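Local structure of protein yesU (Bacillus subtilis, 1OQ1) at residues Leu80-Ala85 with Met163-Asp168; Gly170-Ser175 with Leu182-Asp187. The protein is of unknown function but has a galectin-like beta-sandwich fold, so a role in carbohydrate binding is possible though unproven. One frame throughout, in Å; residues are numbered along the deposited sequence.

Contact 1 of 2, residues Leu80-Ala85 with Met163-Asp168; sequences LFFAAA and MKLIKD
Leu165 sets its CD2 methyl squarely over one face of the Phe82 ring. CD2 lies 3.5 Å from the ring centroid and only 5° off the ring normal, a CH-pi contact with all six ring carbons at similar range. The two side chains come from opposite directions, out of strands that face each other. In Phe82, CG sits between the backbone N and the carbonyl carbon; chi1 of 54° directs the ring toward strand 163-168, and chi2 sets which way its face is turned. The same methyl also meets Leu80, with Leu80 CD2 3.7 Å from Leu165 CD2. A single methyl of Leu165 thus touches both the Leu80 methyl and the Phe82 face.

Lys167 comes to the ring from another side. Its CD lies at the edge, near the ring plane, 4.1 Å from Phe82 CE1. Its CE reaches Ala83, 4.2 Å from Ala83 CB. The lysine is buried, and its chain is bent at chi2 and chi4. NZ forms a salt bridge with Asp61 and hydrogen bonds to the carbonyls of Leu195 and Lys169. The aliphatic part therefore packs as a hydrophobic group while the charge is matched beyond it.

A G1 beta bulge at Ala83 and Ala84, set against Lys199, lies where the chain bends just past Phe82. No hydrogen bond joins the two segments. The axes of strands 80-82 and 163-168 come within 10.6 Å and are 22° from parallel. This is face-to-face packing between the two sheets of a galectin-like beta sandwich.

Contact 2 of 2, residues Gly170-Ser175 with Leu182-Asp187; sequences GYVHFS and LEWMDD
Tyr171-Phe174 and Leu182-Met185 run antiparallel as the two arms of a beta hairpin, in register from Tyr171 with Met185 to Phe174 with Leu182. Val172 and Trp184 form a hydrogen-bonded pair: Val172 N to Trp184 O is 2.9 Å and Trp184 N to Val172 O is 2.8 Å. Phe174 N bonds Leu182 O at 3.0 Å. The return bond, Leu182 N to Phe174 O, is weak at 3.4 Å.

Val172, Phe174, Leu182 and Trp184 share one face of the hairpin. Val172 CG2 touches the edge of the Trp184 indole at CE3, and Phe174 CB meets Leu182 CD1. This face looks to the opposing sheet, where Val172 and Trp184 both pack on Leu115 and Leu135.

The other face carries Tyr171, His173, Glu183 and Met185. Glu183 CG stands between the backbone N and the carbonyl carbon (chi1 80°), and the chain beyond is extended. This brings OE2 to 3.0 Å from Tyr171 OH, near the ring plane and within hydrogen-bonding distance, though the hydroxyl has another acceptor in reach. The tyrosine ring and the carboxylate are turned 75° apart. The same OE2 lies at the edge of the His173 ring, 3.5 Å from His173 CD2. Asn2, probably a remnant of the expression tag, donates its backbone N to Glu183 OE2, and its OD1 is hydrogen-bonded to His173 NE2. Met185, present as selenomethionine, is bent at chi2 and chi3, and its CE meets Tyr171 CB.

At the open end, Asp186 N bonds Gly170 O at 2.8 Å; the bond is nearly straight at the hydrogen, 173°, but the donor stands above the carbonyl plane.

In the fold
Of the segments joined here, 80-85 comes first; it lies on strand 76-86 of the seven-stranded sheet. The 77 residues between segments 80-85 and 163-168 include strands 112-122, 132-138 and 142-148 of that same sheet. The chain then crosses to strand 161-168 of the other sheet, and contact 1 closes this long loop. Contact 2 opens only afterwards, so the two are in series and neither nests in the other. It closes a short local hairpin. Strand 161-168 is bound to strand 171-176 by backbone bonds, probably including Ile166 N to His173 O. Val172 also touches both Phe82 and Leu165. Contact 1 joins sheet to sheet; contact 2 pairs strand 179-185 with strand 171-176 within one sheet.

Contact 1 of 2, residues Leu80-Ala85 with Met163-Asp168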
ATOM      1  N   LEU A  80      -1.695   0.537  -1.300  1.00  5.80           N
ATOM      2  CA  LEU A  80      -0.447   0.556  -0.556  1.00  5.15           C
ATOM      3  C   LEU A  80       0.560   1.443  -1.270  1.00  6.30           C
ATOM      4  O   LEU A  80       0.767   1.304  -2.473  1.00  7.10           O
ATOM      5  CB  LEU A  80       0.150  -0.850  -0.435  1.00  5.46           C
ATOM      6  CG  LEU A  80       1.320  -0.896   0.556  1.00  7.43           C
ATOM      7  CD1 LEU A  80       0.770  -1.114   1.955  1.00  6.41           C
ATOM      8  CD2 LEU A  80       2.285  -2.006   0.200  1.00  7.37           C
ATOM      9  N   PHE A  81       1.158   2.367  -0.528  1.00  7.19           N
ATOM     10  CA  PHE A  81       2.188   3.247  -1.066  1.00  6.77           C
ATOM     11  C   PHE A  81       3.517   2.646  -0.600  1.00  6.54           C
ATOM     12  O   PHE A  81       3.612   2.154   0.526  1.00  6.98           O
ATOM     13  CB  PHE A  81       2.062   4.661  -0.479  1.00  6.72           C
ATOM     14  CG  PHE A  81       1.076   5.544  -1.198  1.00  6.85           C
ATOM     15  CD1 PHE A  81       1.488   6.346  -2.260  1.00  7.18           C
ATOM     16  CD2 PHE A  81      -0.262   5.576  -0.814  1.00  7.06           C
ATOM     17  CE1 PHE A  81       0.578   7.172  -2.928  1.00  6.87           C
ATOM     18  CE2 PHE A  81      -1.178   6.397  -1.475  1.00  7.51           C
ATOM     19  CZ  PHE A  81      -0.755   7.196  -2.533  1.00  6.52           C
ATOM     20  N   PHE A  82       4.527   2.654  -1.464  1.00  5.05           N
ATOM     21  CA  PHE A  82       5.854   2.162  -1.082  1.00  5.16           C
ATOM     22  C   PHE A  82       6.959   2.900  -1.849  1.00  4.97           C
ATOM     23  O   PHE A  82       6.690   3.528  -2.867  1.00  5.04           O
ATOM     24  CB  PHE A  82       5.958   0.626  -1.240  1.00  5.10           C
ATOM     25  CG  PHE A  82       5.580   0.096  -2.600  1.00  4.38           C
ATOM     26  CD1 PHE A  82       6.550  -0.462  -3.431  1.00  4.98           C
ATOM     27  CD2 PHE A  82       4.250   0.066  -3.013  1.00  4.51           C
ATOM     28  CE1 PHE A  82       6.204  -1.051  -4.649  1.00  4.13           C
ATOM     29  CE2 PHE A  82       3.889  -0.521  -4.233  1.00  6.01           C
ATOM     30  CZ  PHE A  82       4.868  -1.082  -5.049  1.00  5.84           C
ATOM     31  N   ALA A  83       8.193   2.841  -1.350  1.00  5.50           N
ATOM     32  CA  ALA A  83       9.317   3.550  -1.977  1.00  6.03           C
ATOM     33  C   ALA A  83       8.961   5.038  -2.084  1.00  6.61           C
ATOM     34  O   ALA A  83       9.291   5.708  -3.068  1.00  6.88           O
ATOM     35  CB  ALA A  83       9.610   2.975  -3.373  1.00  4.68           C
ATOM     36  N   ALA A  84       8.295   5.550  -1.054  1.00  6.31           N
ATOM     37  CA  ALA A  84       7.861   6.945  -1.033  1.00  5.70           C
ATOM     38  C   ALA A  84       8.886   7.882  -0.395  1.00  7.36           C
ATOM     39  O   ALA A  84       9.373   7.627   0.707  1.00  8.55           O
ATOM     40  CB  ALA A  84       6.526   7.055  -0.304  1.00  5.59           C
ATOM     41  N   ALA A  85       9.204   8.963  -1.104  1.00  7.56           N
ATOM     42  CA  ALA A  85      10.154   9.958  -0.617  1.00  8.66           C
ATOM     43  C   ALA A  85       9.977  11.258  -1.398  1.00 10.04           C
ATOM     44  O   ALA A  85       9.268  11.295  -2.401  1.00  9.70           O
ATOM     45  CB  ALA A  85      11.579   9.445  -0.773  1.00  7.85           C
HETATM   46  N   MSE A 163      -1.298 -11.015   1.837  1.00  4.75           N
HETATM   47  CA  MSE A 163      -0.789 -10.112   0.804  1.00  4.79           C
HETATM   48  C   MSE A 163       0.736 -10.117   0.801  1.00  3.99           C
HETATM   49  O   MSE A 163       1.354 -10.071   1.860  1.00  5.59           O
HETATM   50  CB  MSE A 163      -1.295  -8.700   1.086  1.00  5.73           C
HETATM   51  CG  MSE A 163      -2.689  -8.672   1.685  1.00  9.46           C
HETATM   52 SE   MSE A 163      -4.081  -9.225   0.462  0.85 13.38          SE
HETATM   53  CE  MSE A 163      -3.947 -11.129   0.488  1.00 22.59           C
ATOM     54  N   LYS A 164       1.339 -10.163  -0.385  1.00  5.07           N
ATOM     55  CA  LYS A 164       2.799 -10.173  -0.491  1.00  4.85           C
ATOM     56  C   LYS A 164       3.255  -9.338  -1.678  1.00  5.50           C
ATOM     57  O   LYS A 164       2.800  -9.534  -2.802  1.00  4.92           O
ATOM     58  CB  LYS A 164       3.326 -11.607  -0.638  1.00  6.81           C
ATOM     59  CG  LYS A 164       4.855 -11.683  -0.710  1.00  7.94           C
ATOM     60  CD  LYS A 164       5.377 -13.116  -0.795  1.00 11.49           C
ATOM     61  CE  LYS A 164       5.176 -13.871   0.510  1.00 13.84           C
ATOM     62  NZ  LYS A 164       5.755 -15.250   0.456  1.00 14.01           N
ATOM     63  N   LEU A 165       4.163  -8.408  -1.408  1.00  4.35           N
ATOM     64  CA  LEU A 165       4.685  -7.500  -2.414  1.00  6.46           C
ATOM     65  C   LEU A 165       6.209  -7.548  -2.477  1.00  5.03           C
ATOM     66  O   LEU A 165       6.870  -7.453  -1.445  1.00  7.21           O
ATOM     67  CB  LEU A 165       4.247  -6.073  -2.072  1.00  5.90           C
ATOM     68  CG  LEU A 165       4.724  -4.956  -3.001  1.00  7.46           C
ATOM     69  CD1 LEU A 165       3.946  -5.022  -4.304  1.00  9.27           C
ATOM     70  CD2 LEU A 165       4.515  -3.606  -2.333  1.00 10.13           C
ATOM     71  N   ILE A 166       6.760  -7.695  -3.679  1.00  5.67           N
ATOM     72  CA  ILE A 166       8.209  -7.709  -3.861  1.00  6.03           C
ATOM     73  C   ILE A 166       8.629  -6.417  -4.560  1.00  6.01           C
ATOM     74  O   ILE A 166       8.023  -6.024  -5.555  1.00  6.79           O
ATOM     75  CB  ILE A 166       8.683  -8.889  -4.751  1.00  4.79           C
ATOM     76  CG1 ILE A 166       8.318 -10.224  -4.098  1.00  7.59           C
ATOM     77  CG2 ILE A 166      10.201  -8.808  -4.966  1.00  7.23           C
ATOM     78  CD1 ILE A 166       8.605 -11.416  -4.988  1.00  7.10           C
ATOM     79  N   LYS A 167       9.662  -5.767  -4.027  1.00  5.50           N
ATOM     80  CA  LYS A 167      10.201  -4.531  -4.596  1.00  5.90           C
ATOM     81  C   LYS A 167      11.717  -4.682  -4.648  1.00  6.13           C
ATOM     82  O   LYS A 167      12.383  -4.737  -3.612  1.00  6.51           O
ATOM     83  CB  LYS A 167       9.823  -3.329  -3.725  1.00  6.17           C
ATOM     84  CG  LYS A 167      10.557  -2.035  -4.073  1.00  6.91           C
ATOM     85  CD  LYS A 167      10.187  -1.540  -5.458  1.00  6.51           C
ATOM     86  CE  LYS A 167      10.898  -0.231  -5.782  1.00  6.35           C
ATOM     87  NZ  LYS A 167      12.376  -0.393  -5.864  1.00  6.08           N
ATOM     88  N   ASP A 168      12.261  -4.749  -5.857  1.00  6.68           N
ATOM     89  CA  ASP A 168      13.696  -4.929  -6.027  1.00  6.91           C
ATOM     90  C   ASP A 168      14.132  -4.135  -7.247  1.00  5.96           C
ATOM     91  O   ASP A 168      14.073  -4.621  -8.383  1.00  5.12           O
ATOM     92  CB  ASP A 168      13.997  -6.422  -6.202  1.00  8.40           C
ATOM     93  CG  ASP A 168      15.479  -6.711  -6.303  1.00 11.99           C
ATOM     94  OD1 ASP A 168      16.284  -5.823  -5.956  1.00 12.44           O
ATOM     95  OD2 ASP A 168      15.836  -7.835  -6.718  1.00 13.01           O
TER

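Contact 2 of 2, residues Gly170-Ser175 with Leu182-Asp187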
ATOM      1  N   GLY A 170      13.990  -2.089 -10.291  1.00  7.02           N
ATOM      2  CA  GLY A 170      12.882  -1.912 -11.219  1.00  8.14           C
ATOM      3  C   GLY A 170      11.762  -2.940 -11.136  1.00  7.35           C
ATOM      4  O   GLY A 170      10.670  -2.724 -11.672  1.00  7.11           O
ATOM      5  N   TYR A 171      12.012  -4.048 -10.450  1.00  5.94           N
ATOM      6  CA  TYR A 171      11.026  -5.128 -10.353  1.00  4.87           C
ATOM      7  C   TYR A 171       9.998  -5.038  -9.221  1.00  5.50           C
ATOM      8  O   TYR A 171      10.348  -4.778  -8.071  1.00  6.44           O
ATOM      9  CB  TYR A 171      11.758  -6.470 -10.236  1.00  6.30           C
ATOM     10  CG  TYR A 171      10.851  -7.678 -10.303  1.00  5.08           C
ATOM     11  CD1 TYR A 171      10.163  -7.988 -11.475  1.00  5.81           C
ATOM     12  CD2 TYR A 171      10.678  -8.511  -9.198  1.00  5.76           C
ATOM     13  CE1 TYR A 171       9.326  -9.099 -11.548  1.00  8.06           C
ATOM     14  CE2 TYR A 171       9.836  -9.629  -9.262  1.00  7.57           C
ATOM     15  CZ  TYR A 171       9.169  -9.912 -10.444  1.00  7.73           C
ATOM     16  OH  TYR A 171       8.351 -11.017 -10.535  1.00  9.78           O
ATOM     17  N   VAL A 172       8.731  -5.265  -9.569  1.00  4.67           N
ATOM     18  CA  VAL A 172       7.623  -5.276  -8.608  1.00  4.41           C
ATOM     19  C   VAL A 172       6.745  -6.495  -8.904  1.00  5.28           C
ATOM     20  O   VAL A 172       6.419  -6.763 -10.062  1.00  5.98           O
ATOM     21  CB  VAL A 172       6.727  -4.020  -8.726  1.00  4.76           C
ATOM     22  CG1 VAL A 172       5.548  -4.123  -7.754  1.00  4.48           C
ATOM     23  CG2 VAL A 172       7.545  -2.765  -8.428  1.00  6.47           C
ATOM     24  N   HIS A 173       6.375  -7.233  -7.860  1.00  4.99           N
ATOM     25  CA  HIS A 173       5.513  -8.406  -8.007  1.00  5.32           C
ATOM     26  C   HIS A 173       4.521  -8.407  -6.850  1.00  5.51           C
ATOM     27  O   HIS A 173       4.888  -8.119  -5.714  1.00  5.69           O
ATOM     28  CB  HIS A 173       6.342  -9.694  -7.995  1.00  4.69           C
ATOM     29  CG  HIS A 173       5.537 -10.938  -8.223  1.00  4.70           C
ATOM     30  ND1 HIS A 173       4.772 -11.521  -7.236  1.00  7.48           N
ATOM     31  CD2 HIS A 173       5.404 -11.727  -9.315  1.00  8.18           C
ATOM     32  CE1 HIS A 173       4.209 -12.619  -7.708  1.00  9.78           C
ATOM     33  NE2 HIS A 173       4.576 -12.767  -8.967  1.00  9.06           N
ATOM     34  N   PHE A 174       3.268  -8.729  -7.149  1.00  3.44           N
ATOM     35  CA  PHE A 174       2.210  -8.733  -6.150  1.00  3.82           C
ATOM     36  C   PHE A 174       1.400 -10.024  -6.207  1.00  3.63           C
ATOM     37  O   PHE A 174       1.009 -10.468  -7.285  1.00  3.67           O
ATOM     38  CB  PHE A 174       1.297  -7.524  -6.410  1.00  4.90           C
ATOM     39  CG  PHE A 174       0.161  -7.379  -5.439  1.00  4.77           C
ATOM     40  CD1 PHE A 174       0.389  -7.344  -4.070  1.00  7.89           C
ATOM     41  CD2 PHE A 174      -1.139  -7.200  -5.907  1.00  5.86           C
ATOM     42  CE1 PHE A 174      -0.664  -7.127  -3.177  1.00  7.87           C
ATOM     43  CE2 PHE A 174      -2.200  -6.983  -5.023  1.00  7.37           C
ATOM     44  CZ  PHE A 174      -1.960  -6.945  -3.660  1.00  7.33           C
ATOM     45  N   SER A 175       1.150 -10.615  -5.044  1.00  3.82           N
ATOM     46  CA  SER A 175       0.367 -11.843  -4.969  1.00  5.51           C
ATOM     47  C   SER A 175      -0.589 -11.794  -3.787  1.00  5.26           C
ATOM     48  O   SER A 175      -0.370 -11.050  -2.833  1.00  4.59           O
ATOM     49  CB  SER A 175       1.287 -13.064  -4.839  1.00  6.46           C
ATOM     50  OG  SER A 175       1.988 -13.058  -3.606  1.00 10.51           O
ATOM     51  N   LEU A 182      -0.032  -9.401 -10.357  1.00  4.69           N
ATOM     52  CA  LEU A 182       0.580  -8.575 -11.389  1.00  4.67           C
ATOM     53  C   LEU A 182       2.075  -8.473 -11.136  1.00  5.53           C
ATOM     54  O   LEU A 182       2.542  -8.756 -10.034  1.00  5.43           O
ATOM     55  CB  LEU A 182      -0.048  -7.168 -11.405  1.00  5.07           C
ATOM     56  CG  LEU A 182       0.068  -6.245 -10.182  1.00  5.84           C
ATOM     57  CD1 LEU A 182       1.478  -5.672 -10.070  1.00  5.19           C
ATOM     58  CD2 LEU A 182      -0.929  -5.107 -10.322  1.00  6.04           C
ATOM     59  N   GLU A 183       2.825  -8.092 -12.163  1.00  5.96           N
ATOM     60  CA  GLU A 183       4.263  -7.922 -12.022  1.00  7.83           C
ATOM     61  C   GLU A 183       4.710  -6.848 -13.008  1.00  8.18           C
ATOM     62  O   GLU A 183       4.053  -6.618 -14.023  1.00  8.19           O
ATOM     63  CB  GLU A 183       5.008  -9.245 -12.249  1.00 13.29           C
ATOM     64  CG  GLU A 183       5.234  -9.662 -13.683  1.00 17.89           C
ATOM     65  CD  GLU A 183       6.105 -10.909 -13.770  1.00 23.62           C
ATOM     66  OE1 GLU A 183       6.566 -11.248 -14.880  1.00 29.16           O
ATOM     67  OE2 GLU A 183       6.325 -11.555 -12.726  1.00 26.11           O
ATOM     68  N   TRP A 184       5.820  -6.184 -12.707  1.00  6.41           N
ATOM     69  CA  TRP A 184       6.284  -5.101 -13.557  1.00  7.38           C
ATOM     70  C   TRP A 184       7.784  -4.899 -13.464  1.00  7.11           C
ATOM     71  O   TRP A 184       8.386  -5.128 -12.417  1.00  7.88           O
ATOM     72  CB  TRP A 184       5.573  -3.813 -13.134  1.00  9.15           C
ATOM     73  CG  TRP A 184       5.963  -2.582 -13.888  1.00  9.21           C
ATOM     74  CD1 TRP A 184       5.834  -2.365 -15.230  1.00  9.98           C
ATOM     75  CD2 TRP A 184       6.459  -1.360 -13.330  1.00 12.78           C
ATOM     76  NE1 TRP A 184       6.213  -1.084 -15.542  1.00 12.19           N
ATOM     77  CE2 TRP A 184       6.599  -0.444 -14.394  1.00 11.84           C
ATOM     78  CE3 TRP A 184       6.796  -0.949 -12.032  1.00 14.15           C
ATOM     79  CZ2 TRP A 184       7.058   0.865 -14.202  1.00 15.74           C
ATOM     80  CZ3 TRP A 184       7.252   0.354 -11.842  1.00 15.94           C
ATOM     81  CH2 TRP A 184       7.377   1.243 -12.922  1.00 15.13           C
HETATM   82  N   MSE A 185       8.389  -4.486 -14.572  1.00  7.27           N
HETATM   83  CA  MSE A 185       9.823  -4.210 -14.588  1.00  6.88           C
HETATM   84  C   MSE A 185      10.016  -2.816 -15.158  1.00  7.79           C
HETATM   85  O   MSE A 185       9.877  -2.604 -16.366  1.00  7.82           O
HETATM   86  CB  MSE A 185      10.583  -5.228 -15.446  1.00 10.33           C
HETATM   87  CG  MSE A 185      12.092  -4.975 -15.527  1.00 13.58           C
HETATM   88 SE   MSE A 185      13.022  -5.099 -13.816  0.95 22.68          SE
HETATM   89  CE  MSE A 185      13.216  -7.018 -13.722  1.00 18.85           C
ATOM     90  N   ASP A 186      10.314  -1.870 -14.275  1.00  7.49           N
ATOM     91  CA  ASP A 186      10.544  -0.478 -14.644  1.00  7.59           C
ATOM     92  C   ASP A 186      11.889  -0.420 -15.360  1.00  8.32           C
ATOM     93  O   ASP A 186      12.894  -0.854 -14.802  1.00  9.09           O
ATOM     94  CB  ASP A 186      10.601   0.382 -13.376  1.00  6.71           C
ATOM     95  CG  ASP A 186      10.629   1.873 -13.670  1.00  8.67           C
ATOM     96  OD1 ASP A 186      10.773   2.256 -14.849  1.00  9.61           O
ATOM     97  OD2 ASP A 186      10.508   2.663 -12.712  1.00  9.92           O
ATOM     98  N   ASP A 187      11.916   0.107 -16.584  1.00  9.90           N
ATOM     99  CA  ASP A 187      13.173   0.193 -17.328  1.00 11.28           C
ATOM    100  C   ASP A 187      13.971   1.432 -16.939  1.00 10.85           C
ATOM    101  O   ASP A 187      15.127   1.578 -17.332  1.00 10.97           O
ATOM    102  CB  ASP A 187      12.932   0.190 -18.845  1.00 14.31           C
ATOM    103  CG  ASP A 187      12.063   1.342 -19.311  1.00 15.30           C
ATOM    104  OD1 ASP A 187      12.024   2.387 -18.633  1.00 16.74           O
ATOM    105  OD2 ASP A 187      11.427   1.206 -20.377  1.00 20.29           O
TER